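Long-range contacts in phosphoribosylaminoimidazole-succinocarboxamide synthase (Pyrococcus horikoshii, PDB 4O83), which catalyses the ATP-dependent joining of L-aspartate to carboxyaminoimidazole ribotide, giving SAICAR in the de novo purine pathway: residues R206-D211 against I221-E226; A50-I55 against K225-R230; I55-L60 against D190-D195. All coordinates share one frame; numbering follows the deposited sequence.

In the fold
Contact 3 (I55-L60 against D190-D195) is the most central: its centre lies about 7 Å from that of the chain, and every residue that touches is buried. Contacts 1 and 2 lie about 14 and 13 Å out; contact 1 is mostly buried with an exposed arginine at its margin, contact 2 only partly buried. Helix 220-232 serves contacts 1 and 2, which share K225 and E226, while helix 45-62 serves contacts 2 and 3, which share I55. Contact 2 is purely apolar, contact 3 adds backbone carbonyls at ring edges, in a loop whose D190 N-H bonds to AMP, and contact 1 mixes apolar packing with separated charges and a cadmium ion.

Contact 1 of 3, residues R206-D211 against I221-E226; sequences RSLDKD and IEAYKE. With CD (cadmium ion), chain H; PO4 (phosphate ion), chain K.
Y224 loses the most surface here, 60 Å², and it does so with the far end of its ring. The side chain sets out away from R206-D211, but with CG beside the backbone N (chi1 -75°) the ring swings back until CE1 lies 3.6 Å from D209 C, with D209 O at the ring edge, in its plane. Beyond it, the Y224 and K210 side chains run side by side in the same direction, Y224 OH standing 3.4 Å from K210 CB. That hydroxyl also lies near K210 N, but the angle is too poor for a bond; its polar partner is D195 OD2.

A223, one residue earlier, points its methyl toward the loop, A223 CB reaching L208 CA at 3.9 Å, and the small side chain lets the backbones approach to 4.7 Å between the CA atoms of A223 and L208. This loop runs from strand 197-201 to helix 211-214. D209 precedes the turn into that helix and supplies a capping bond: D209 OD1 accepts from D211 N at 2.8 Å, on the anti side of the carboxylate.

L208 turns its other end to E226, L208 CD2 meeting E226 CG at 4.0 Å. The same methyl covers one face of the R206 guanidinium, over its centre. R206 NH2 stays 4.2 Å from E226 OE2, with guanidinium and carboxylate planes 60° apart, and no salt bridge forms. The E226 carboxylate instead binds cadmium through both oxygens, OE1 at 2.4 Å being the shorter bond, and OE1 also accepts from R230.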
loop_
_atom_site.group_PDB
_atom_site.type_symbol
_atom_site.label_atom_id
_atom_site.label_comp_id
_atom_site.label_asym_id
_atom_site.label_seq_id
_atom_site.Cartn_x
_atom_site.Cartn_y
_atom_site.Cartn_z
ATOM N N ARG A 206 4.911 17.113 -11.957
ATOM C CA ARG A 206 5.967 17.127 -12.984
ATOM C C ARG A 206 6.628 15.762 -13.059
ATOM O O ARG A 206 6.765 15.094 -12.038
ATOM C CB ARG A 206 7.005 18.248 -12.744
ATOM C CG ARG A 206 8.126 17.961 -11.752
ATOM C CD ARG A 206 9.001 19.202 -11.509
ATOM N NE ARG A 206 9.946 19.029 -10.404
ATOM C CZ ARG A 206 11.228 18.689 -10.546
ATOM N NH1 ARG A 206 11.748 18.500 -11.757
ATOM N NH2 ARG A 206 12.000 18.532 -9.467
ATOM N N SER A 207 7.013 15.366 -14.267
ATOM C CA SER A 207 7.707 14.107 -14.512
ATOM C C SER A 207 9.110 14.136 -13.947
ATOM O O SER A 207 9.824 15.133 -14.106
ATOM C CB SER A 207 7.764 13.806 -16.016
ATOM O OG SER A 207 6.458 13.689 -16.534
ATOM N N LEU A 208 9.475 13.040 -13.281
ATOM C CA LEU A 208 10.806 12.819 -12.748
ATOM C C LEU A 208 11.346 11.501 -13.301
ATOM O O LEU A 208 11.768 10.614 -12.555
ATOM C CB LEU A 208 10.772 12.814 -11.205
ATOM C CG LEU A 208 10.250 14.066 -10.479
ATOM C CD1 LEU A 208 10.060 13.802 -8.985
ATOM C CD2 LEU A 208 11.166 15.250 -10.698
ATOM N N ASP A 209 11.342 11.382 -14.632
ATOM C CA ASP A 209 11.575 10.093 -15.290
ATOM C C ASP A 209 11.932 10.327 -16.756
ATOM O O ASP A 209 12.053 11.467 -17.178
ATOM C CB ASP A 209 10.310 9.202 -15.180
ATOM C CG ASP A 209 9.061 9.888 -15.724
ATOM O OD1 ASP A 209 9.136 10.494 -16.806
ATOM O OD2 ASP A 209 7.992 9.842 -15.083
ATOM N N LYS A 210 12.039 9.253 -17.535
ATOM C CA LYS A 210 12.440 9.345 -18.928
ATOM C C LYS A 210 11.539 10.225 -19.818
ATOM O O LYS A 210 11.972 10.659 -20.883
ATOM C CB LYS A 210 12.577 7.943 -19.529
ATOM C CG LYS A 210 13.334 7.889 -20.848
ATOM C CD LYS A 210 13.703 6.454 -21.187
ATOM C CE LYS A 210 13.825 6.224 -22.684
ATOM N NZ LYS A 210 14.400 4.873 -23.000
ATOM N N ASP A 211 10.307 10.483 -19.393
ATOM C CA ASP A 211 9.384 11.342 -20.172
ATOM C C ASP A 211 9.956 12.734 -20.361
ATOM O O ASP A 211 9.630 13.424 -21.325
ATOM C CB ASP A 211 8.013 11.449 -19.513
ATOM C CG ASP A 211 7.078 10.292 -19.889
ATOM O OD1 ASP A 211 7.438 9.469 -20.764
ATOM O OD2 ASP A 211 5.978 10.210 -19.302
ATOM N N ILE A 221 19.055 14.640 -16.207
ATOM C CA ILE A 221 19.956 14.339 -15.095
ATOM C C ILE A 221 19.422 14.980 -13.825
ATOM O O ILE A 221 19.489 14.385 -12.736
ATOM C CB ILE A 221 21.426 14.740 -15.389
ATOM C CG1 ILE A 221 22.099 13.662 -16.244
ATOM C CG2 ILE A 221 22.222 14.936 -14.098
ATOM C CD1 ILE A 221 22.132 12.273 -15.618
ATOM N N GLU A 222 18.864 16.175 -13.985
ATOM C CA GLU A 222 18.224 16.904 -12.883
ATOM C C GLU A 222 17.031 16.163 -12.270
ATOM O O GLU A 222 16.866 16.149 -11.051
ATOM C CB GLU A 222 17.771 18.285 -13.350
ATOM C CG GLU A 222 18.478 19.427 -12.654
ATOM C CD GLU A 222 18.153 19.472 -11.166
ATOM O OE1 GLU A 222 16.991 19.192 -10.778
ATOM O OE2 GLU A 222 19.072 19.784 -10.379
ATOM N N ALA A 223 16.192 15.585 -13.129
ATOM C CA ALA A 223 15.032 14.812 -12.677
ATOM C C ALA A 223 15.472 13.528 -11.975
ATOM O O ALA A 223 14.953 13.200 -10.920
ATOM C CB ALA A 223 14.112 14.504 -13.843
ATOM N N TYR A 224 16.456 12.830 -12.537
ATOM C CA TYR A 224 16.893 11.548 -11.979
ATOM C C TYR A 224 17.603 11.751 -10.636
ATOM O O TYR A 224 17.492 10.907 -9.740
ATOM C CB TYR A 224 17.800 10.788 -12.958
ATOM C CG TYR A 224 17.106 10.139 -14.150
ATOM C CD1 TYR A 224 16.007 10.729 -14.759
ATOM C CD2 TYR A 224 17.584 8.964 -14.691
ATOM C CE1 TYR A 224 15.387 10.145 -15.859
ATOM C CE2 TYR A 224 16.965 8.375 -15.795
ATOM C CZ TYR A 224 15.874 8.980 -16.368
ATOM O OH TYR A 224 15.249 8.405 -17.442
ATOM N N LYS A 225 18.345 12.864 -10.517
ATOM C CA LYS A 225 18.982 13.254 -9.247
ATOM C C LYS A 225 17.948 13.569 -8.184
ATOM O O LYS A 225 18.109 13.176 -7.027
ATOM C CB LYS A 225 19.925 14.455 -9.425
ATOM C CG LYS A 225 21.207 14.117 -10.164
ATOM N N GLU A 226 16.891 14.273 -8.577
ATOM C CA GLU A 226 15.755 14.500 -7.676
ATOM C C GLU A 226 15.242 13.209 -7.020
ATOM O O GLU A 226 15.150 13.137 -5.794
ATOM C CB GLU A 226 14.617 15.223 -8.404
ATOM C CG GLU A 226 13.470 15.676 -7.510
ATOM C CD GLU A 226 13.924 16.598 -6.393
ATOM O OE1 GLU A 226 13.366 16.498 -5.279
ATOM O OE2 GLU A 226 14.846 17.420 -6.612
HETATM CD CD CD H . 14.545 18.184 -3.969
HETATM P P PO4 K . 10.765 4.295 -25.896
HETATM O O1 PO4 K . 11.717 3.787 -26.959
HETATM O O2 PO4 K . 9.711 3.253 -25.610
HETATM O O3 PO4 K . 11.530 4.578 -24.628
HETATM O O4 PO4 K . 10.095 5.561 -26.381
#

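Contact 2 of 3, residues A50-I55 against K225-R230; sequences AQLSVI and KEIYER. With CD (cadmium ion), chain H.
Q51 meets Y228 through its aliphatic root: Q51 CB lies 3.9 Å from Y228 CE2, approaching the ring obliquely. The amide is not part of this meeting, as Q51 NE2 donates to the carbonyl of G75.

L52 carries most of this helix's share, and its two methyls divide the work. L52 CD1 packs on I227 CG2 at 3.8 Å, the two side chains crossing at about a right angle. L52 CD2 also touches that methyl, and reaches the start of the next residue, 4.1 Å from Y228 CA. L52 and Y228 have the nearest CA atoms across the segments, 6.9 Å apart, an interval spanned by side chains, the leucine methyls and the tyrosine ring among them.

One turn on from Q51, I55 brings its CD1 to Y228 CE2 at 4.2 Å, again with side chains crossing at about a right angle. Y228 can receive all three residues because its CG is anti to the backbone N (chi1 -174°), which carries the ring toward helix 45-62 although the side chain does not start out toward it. The ring also meets that of W47.

Away from this interface, R230 NE donates to E226 OE1 at 2.7 Å in a nearly straight salt bridge (171°), in the guanidinium plane and on the anti lone pair.

The short helical segments have axes 10.8 Å apart and cross at 37°, an apolar helix-helix packing that sets the C-terminal helix 220-232 against helix 45-62 in the SAICAR synthetase fold.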
loop_
_atom_site.group_PDB
_atom_site.type_symbol
_atom_site.label_atom_id
_atom_site.label_comp_id
_atom_site.label_asym_id
_atom_site.label_seq_id
_atom_site.Cartn_x
_atom_site.Cartn_y
_atom_site.Cartn_z
ATOM N N ALA A 50 21.630 2.450 -12.217
ATOM C CA ALA A 50 22.183 1.303 -11.505
ATOM C C ALA A 50 21.876 1.396 -10.013
ATOM O O ALA A 50 21.366 0.446 -9.415
ATOM C CB ALA A 50 23.681 1.205 -11.737
ATOM N N GLN A 51 22.149 2.561 -9.435
ATOM C CA GLN A 51 21.971 2.794 -8.008
ATOM C C GLN A 51 20.490 2.741 -7.609
ATOM O O GLN A 51 20.146 2.169 -6.578
ATOM C CB GLN A 51 22.610 4.124 -7.590
ATOM C CG GLN A 51 24.128 4.157 -7.725
ATOM C CD GLN A 51 24.805 3.133 -6.833
ATOM O OE1 GLN A 51 24.564 3.097 -5.622
ATOM N NE2 GLN A 51 25.638 2.282 -7.425
ATOM N N LEU A 52 19.617 3.292 -8.443
ATOM C CA LEU A 52 18.189 3.201 -8.163
ATOM C C LEU A 52 17.697 1.748 -8.271
ATOM O O LEU A 52 16.941 1.278 -7.410
ATOM C CB LEU A 52 17.372 4.189 -9.025
ATOM C CG LEU A 52 17.572 5.658 -8.610
ATOM C CD1 LEU A 52 17.059 6.641 -9.652
ATOM C CD2 LEU A 52 16.978 5.962 -7.244
ATOM N N SER A 53 18.158 1.029 -9.294
ATOM C CA SER A 53 17.874 -0.412 -9.404
ATOM C C SER A 53 18.311 -1.185 -8.165
ATOM O O SER A 53 17.539 -2.002 -7.653
ATOM C CB SER A 53 18.518 -1.034 -10.641
ATOM O OG SER A 53 17.796 -0.746 -11.801
ATOM N N VAL A 54 19.526 -0.910 -7.663
ATOM C CA VAL A 54 19.985 -1.540 -6.415
ATOM C C VAL A 54 19.023 -1.233 -5.269
ATOM O O VAL A 54 18.590 -2.139 -4.558
ATOM C CB VAL A 54 21.429 -1.141 -6.009
ATOM C CG1 VAL A 54 21.791 -1.713 -4.640
ATOM C CG2 VAL A 54 22.436 -1.618 -7.041
ATOM N N ILE A 55 18.708 0.042 -5.074
ATOM C CA ILE A 55 17.821 0.439 -3.983
ATOM C C ILE A 55 16.513 -0.335 -4.079
ATOM O O ILE A 55 16.085 -0.961 -3.112
ATOM C CB ILE A 55 17.536 1.960 -3.993
ATOM C CG1 ILE A 55 18.785 2.738 -3.567
ATOM C CG2 ILE A 55 16.392 2.306 -3.049
ATOM C CD1 ILE A 55 18.895 4.121 -4.184
ATOM N N LYS A 225 18.345 12.864 -10.517
ATOM C CA LYS A 225 18.982 13.254 -9.247
ATOM C C LYS A 225 17.948 13.569 -8.184
ATOM O O LYS A 225 18.109 13.176 -7.027
ATOM C CB LYS A 225 19.925 14.455 -9.425
ATOM C CG LYS A 225 21.207 14.117 -10.164
ATOM N N GLU A 226 16.891 14.273 -8.577
ATOM C CA GLU A 226 15.755 14.500 -7.676
ATOM C C GLU A 226 15.242 13.209 -7.020
ATOM O O GLU A 226 15.150 13.137 -5.794
ATOM C CB GLU A 226 14.617 15.223 -8.404
ATOM C CG GLU A 226 13.470 15.676 -7.510
ATOM C CD GLU A 226 13.924 16.598 -6.393
ATOM O OE1 GLU A 226 13.366 16.498 -5.279
ATOM O OE2 GLU A 226 14.846 17.420 -6.612
ATOM N N ILE A 227 14.925 12.205 -7.842
ATOM C CA ILE A 227 14.502 10.878 -7.363
ATOM C C ILE A 227 15.504 10.318 -6.350
ATOM O O ILE A 227 15.136 9.957 -5.222
ATOM C CB ILE A 227 14.294 9.880 -8.542
ATOM C CG1 ILE A 227 13.138 10.330 -9.457
ATOM C CG2 ILE A 227 14.097 8.443 -8.047
ATOM C CD1 ILE A 227 11.751 10.265 -8.827
ATOM N N TYR A 228 16.770 10.269 -6.758
ATOM C CA TYR A 228 17.840 9.724 -5.926
ATOM C C TYR A 228 17.937 10.433 -4.577
ATOM O O TYR A 228 17.980 9.789 -3.523
ATOM C CB TYR A 228 19.180 9.790 -6.657
ATOM C CG TYR A 228 20.293 9.107 -5.899
ATOM C CD1 TYR A 228 21.063 9.811 -4.969
ATOM C CD2 TYR A 228 20.566 7.755 -6.096
ATOM C CE1 TYR A 228 22.072 9.188 -4.255
ATOM C CE2 TYR A 228 21.572 7.120 -5.385
ATOM C CZ TYR A 228 22.319 7.844 -4.464
ATOM O OH TYR A 228 23.320 7.222 -3.771
ATOM N N GLU A 229 17.963 11.762 -4.628
ATOM C CA GLU A 229 18.072 12.589 -3.434
ATOM C C GLU A 229 16.897 12.381 -2.475
ATOM O O GLU A 229 17.103 12.251 -1.269
ATOM C CB GLU A 229 18.234 14.071 -3.816
ATOM C CG GLU A 229 18.023 15.056 -2.674
ATOM C CD GLU A 229 18.674 16.410 -2.929
ATOM O OE1 GLU A 229 18.339 17.078 -3.936
ATOM O OE2 GLU A 229 19.522 16.811 -2.103
ATOM N N ARG A 230 15.672 12.350 -3.008
ATOM C CA ARG A 230 14.497 12.111 -2.175
ATOM C C ARG A 230 14.511 10.749 -1.492
ATOM O O ARG A 230 14.093 10.627 -0.332
ATOM C CB ARG A 230 13.216 12.241 -2.978
ATOM C CG ARG A 230 13.004 13.612 -3.564
ATOM C CD ARG A 230 11.529 13.884 -3.618
ATOM N NE ARG A 230 11.209 14.995 -4.490
ATOM C CZ ARG A 230 9.969 15.341 -4.812
ATOM N NH1 ARG A 230 8.940 14.661 -4.319
ATOM N NH2 ARG A 230 9.755 16.366 -5.622
HETATM CD CD CD H . 14.545 18.184 -3.969
#

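Contact 3 of 3, residues I55-L60 against D190-D195; sequences IFFKLL and DEISPD. With AMP (adenosine monophosphate), chain L.
This is a buried helix-to-loop contact near the middle of the chain, joining helix 45-62 to the loop between strands 186-188 and 197-201. I192 is its centre, with 102 Å² covered by the helix, and its two branches go to different partners. I192 CG2, anti to the backbone N, packs against F56 CD2 at 3.6 Å; I192 CD1, at the end of the other branch, meets F57 CE1 obliquely at 3.6 Å and L60 CD1 tip to tip.

Both phenylalanines also turn an edge to a backbone carbonyl. I192 O lies 3.2 Å from F56 CD2, in the plane of that ring, and D190 O is 3.4 Å from F57 CZ, near the plane of the other. Replacing F57 by an alanine is likely to leave I192 CD1 without one of its neighbours and to open a gap beside the D190 carbonyl. H68, which meets the F57 ring edge-to-face, also binds AMP.

On the loop's other side, S193 OG donates to E191 OE1 at 2.5 Å, while D190 N donates to AMP N7 at 3.1 Å (146°) and the D190 carboxylate pairs with K175. The chemistry is thus divided: apolar branches and ring edges seat the loop on the helix, which probably helps to position the backbone N-H that donates to adenine N7.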
loop_
_atom_site.group_PDB
_atom_site.type_symbol
_atom_site.label_atom_id
_atom_site.label_comp_id
_atom_site.label_asym_id
_atom_site.label_seq_id
_atom_site.Cartn_x
_atom_site.Cartn_y
_atom_site.Cartn_z
ATOM N N ILE A 55 18.708 0.042 -5.074
ATOM C CA ILE A 55 17.821 0.439 -3.983
ATOM C C ILE A 55 16.513 -0.335 -4.079
ATOM O O ILE A 55 16.085 -0.961 -3.112
ATOM C CB ILE A 55 17.536 1.960 -3.993
ATOM C CG1 ILE A 55 18.785 2.738 -3.567
ATOM C CG2 ILE A 55 16.392 2.306 -3.049
ATOM C CD1 ILE A 55 18.895 4.121 -4.184
ATOM N N PHE A 56 15.898 -0.302 -5.259
ATOM C CA PHE A 56 14.591 -0.920 -5.443
ATOM C C PHE A 56 14.601 -2.447 -5.284
ATOM O O PHE A 56 13.716 -2.991 -4.606
ATOM C CB PHE A 56 13.959 -0.488 -6.775
ATOM C CG PHE A 56 13.558 0.976 -6.824
ATOM C CD1 PHE A 56 12.866 1.564 -5.774
ATOM C CD2 PHE A 56 13.857 1.755 -7.940
ATOM C CE1 PHE A 56 12.478 2.895 -5.829
ATOM C CE2 PHE A 56 13.473 3.087 -8.008
ATOM C CZ PHE A 56 12.786 3.662 -6.951
ATOM N N PHE A 57 15.573 -3.125 -5.911
ATOM C CA PHE A 57 15.714 -4.580 -5.785
ATOM C C PHE A 57 15.927 -5.017 -4.327
ATOM O O PHE A 57 15.315 -5.985 -3.867
ATOM C CB PHE A 57 16.827 -5.144 -6.698
ATOM C CG PHE A 57 16.441 -5.237 -8.169
ATOM C CD1 PHE A 57 15.228 -5.815 -8.559
ATOM C CD2 PHE A 57 17.304 -4.769 -9.176
ATOM C CE1 PHE A 57 14.877 -5.905 -9.907
ATOM C CE2 PHE A 57 16.942 -4.855 -10.524
ATOM C CZ PHE A 57 15.730 -5.430 -10.887
ATOM N N LYS A 58 16.776 -4.296 -3.596
ATOM C CA LYS A 58 16.977 -4.578 -2.171
ATOM C C LYS A 58 15.708 -4.367 -1.348
ATOM O O LYS A 58 15.353 -5.205 -0.528
ATOM C CB LYS A 58 18.141 -3.761 -1.610
ATOM C CG LYS A 58 19.509 -4.267 -2.063
ATOM C CD LYS A 58 20.628 -3.455 -1.424
ATOM N N LEU A 59 15.019 -3.260 -1.585
ATOM C CA LEU A 59 13.718 -3.033 -0.986
ATOM C C LEU A 59 12.750 -4.211 -1.234
ATOM O O LEU A 59 12.147 -4.738 -0.295
ATOM C CB LEU A 59 13.112 -1.732 -1.509
ATOM C CG LEU A 59 11.741 -1.354 -0.950
ATOM C CD1 LEU A 59 11.793 -1.083 0.556
ATOM C CD2 LEU A 59 11.193 -0.136 -1.690
ATOM N N LEU A 60 12.611 -4.627 -2.488
ATOM C CA LEU A 60 11.718 -5.757 -2.808
ATOM C C LEU A 60 12.111 -7.085 -2.138
ATOM O O LEU A 60 11.248 -7.778 -1.585
ATOM C CB LEU A 60 11.556 -5.917 -4.323
ATOM C CG LEU A 60 10.914 -4.680 -4.966
ATOM C CD1 LEU A 60 11.027 -4.692 -6.495
ATOM C CD2 LEU A 60 9.473 -4.548 -4.495
ATOM N N ASP A 190 15.637 -7.659 -15.088
ATOM C CA ASP A 190 15.909 -6.388 -15.770
ATOM C C ASP A 190 16.275 -5.249 -14.810
ATOM O O ASP A 190 17.113 -5.427 -13.942
ATOM C CB ASP A 190 14.734 -6.008 -16.682
ATOM C CG ASP A 190 15.139 -5.079 -17.784
ATOM O OD1 ASP A 190 14.606 -3.959 -17.851
ATOM O OD2 ASP A 190 15.994 -5.462 -18.590
ATOM N N GLU A 191 15.658 -4.078 -14.976
ATOM C CA GLU A 191 15.959 -2.916 -14.128
ATOM C C GLU A 191 14.697 -2.309 -13.532
ATOM O O GLU A 191 13.595 -2.570 -14.000
ATOM C CB GLU A 191 16.730 -1.847 -14.918
ATOM C CG GLU A 191 15.871 -1.156 -15.964
ATOM C CD GLU A 191 16.620 -0.155 -16.800
ATOM O OE1 GLU A 191 17.001 0.909 -16.265
ATOM O OE2 GLU A 191 16.801 -0.435 -18.001
ATOM N N ILE A 192 14.867 -1.513 -12.480
ATOM C CA ILE A 192 13.786 -0.665 -11.986
ATOM C C ILE A 192 14.372 0.739 -11.794
ATOM O O ILE A 192 15.096 1.012 -10.823
ATOM C CB ILE A 192 13.156 -1.207 -10.688
ATOM C CG1 ILE A 192 12.649 -2.643 -10.876
ATOM C CG2 ILE A 192 12.013 -0.312 -10.225
ATOM C CD1 ILE A 192 12.316 -3.337 -9.585
ATOM N N SER A 193 14.079 1.614 -12.752
ATOM C CA SER A 193 14.656 2.953 -12.754
ATOM C C SER A 193 13.730 3.967 -13.422
ATOM O O SER A 193 12.682 3.587 -13.953
ATOM C CB SER A 193 16.041 2.937 -13.429
ATOM O OG SER A 193 15.945 2.732 -14.831
ATOM N N PRO A 194 14.116 5.261 -13.417
ATOM C CA PRO A 194 13.297 6.252 -14.126
ATOM C C PRO A 194 13.254 6.025 -15.638
ATOM O O PRO A 194 12.455 6.659 -16.314
ATOM C CB PRO A 194 13.964 7.605 -13.787
ATOM C CG PRO A 194 14.826 7.348 -12.603
ATOM C CD PRO A 194 15.188 5.886 -12.614
ATOM N N ASP A 195 14.091 5.126 -16.164
ATOM C CA ASP A 195 13.943 4.683 -17.543
ATOM C C ASP A 195 12.714 3.779 -17.733
ATOM O O ASP A 195 12.128 3.740 -18.830
ATOM C CB ASP A 195 15.199 3.936 -18.022
ATOM C CG ASP A 195 16.292 4.870 -18.512
ATOM O OD1 ASP A 195 17.192 4.388 -19.234
ATOM O OD2 ASP A 195 16.254 6.081 -18.191
HETATM P P AMP L . 18.296 -3.942 -22.869
HETATM O O1P AMP L . 17.241 -4.299 -23.908
HETATM O O2P AMP L . 18.076 -2.627 -22.164
HETATM O O3P AMP L . 19.710 -4.129 -23.366
HETATM O "O5'" AMP L . 18.073 -5.019 -21.681
HETATM C "C5'" AMP L . 18.983 -6.076 -21.376
HETATM C "C4'" AMP L . 18.422 -7.423 -21.831
HETATM O "O4'" AMP L . 18.711 -8.463 -20.885
HETATM C "C3'" AMP L . 16.910 -7.410 -21.996
HETATM O "O3'" AMP L . 16.620 -8.215 -23.138
HETATM C "C2'" AMP L . 16.396 -8.101 -20.752
HETATM O "O2'" AMP L . 15.156 -8.758 -21.015
HETATM C "C1'" AMP L . 17.498 -9.111 -20.473
HETATM N N9 AMP L . 17.624 -9.459 -19.043
HETATM C C8 AMP L . 17.387 -8.648 -18.002
HETATM N N7 AMP L . 17.627 -9.273 -16.835
HETATM C C5 AMP L . 18.050 -10.521 -17.119
HETATM C C6 AMP L . 18.478 -11.724 -16.362
HETATM N N6 AMP L . 18.512 -11.726 -15.020
HETATM N N1 AMP L . 18.832 -12.829 -17.053
HETATM C C2 AMP L . 18.810 -12.861 -18.399
HETATM N N3 AMP L . 18.431 -11.812 -19.149
HETATM C C4 AMP L . 18.042 -10.639 -18.586
#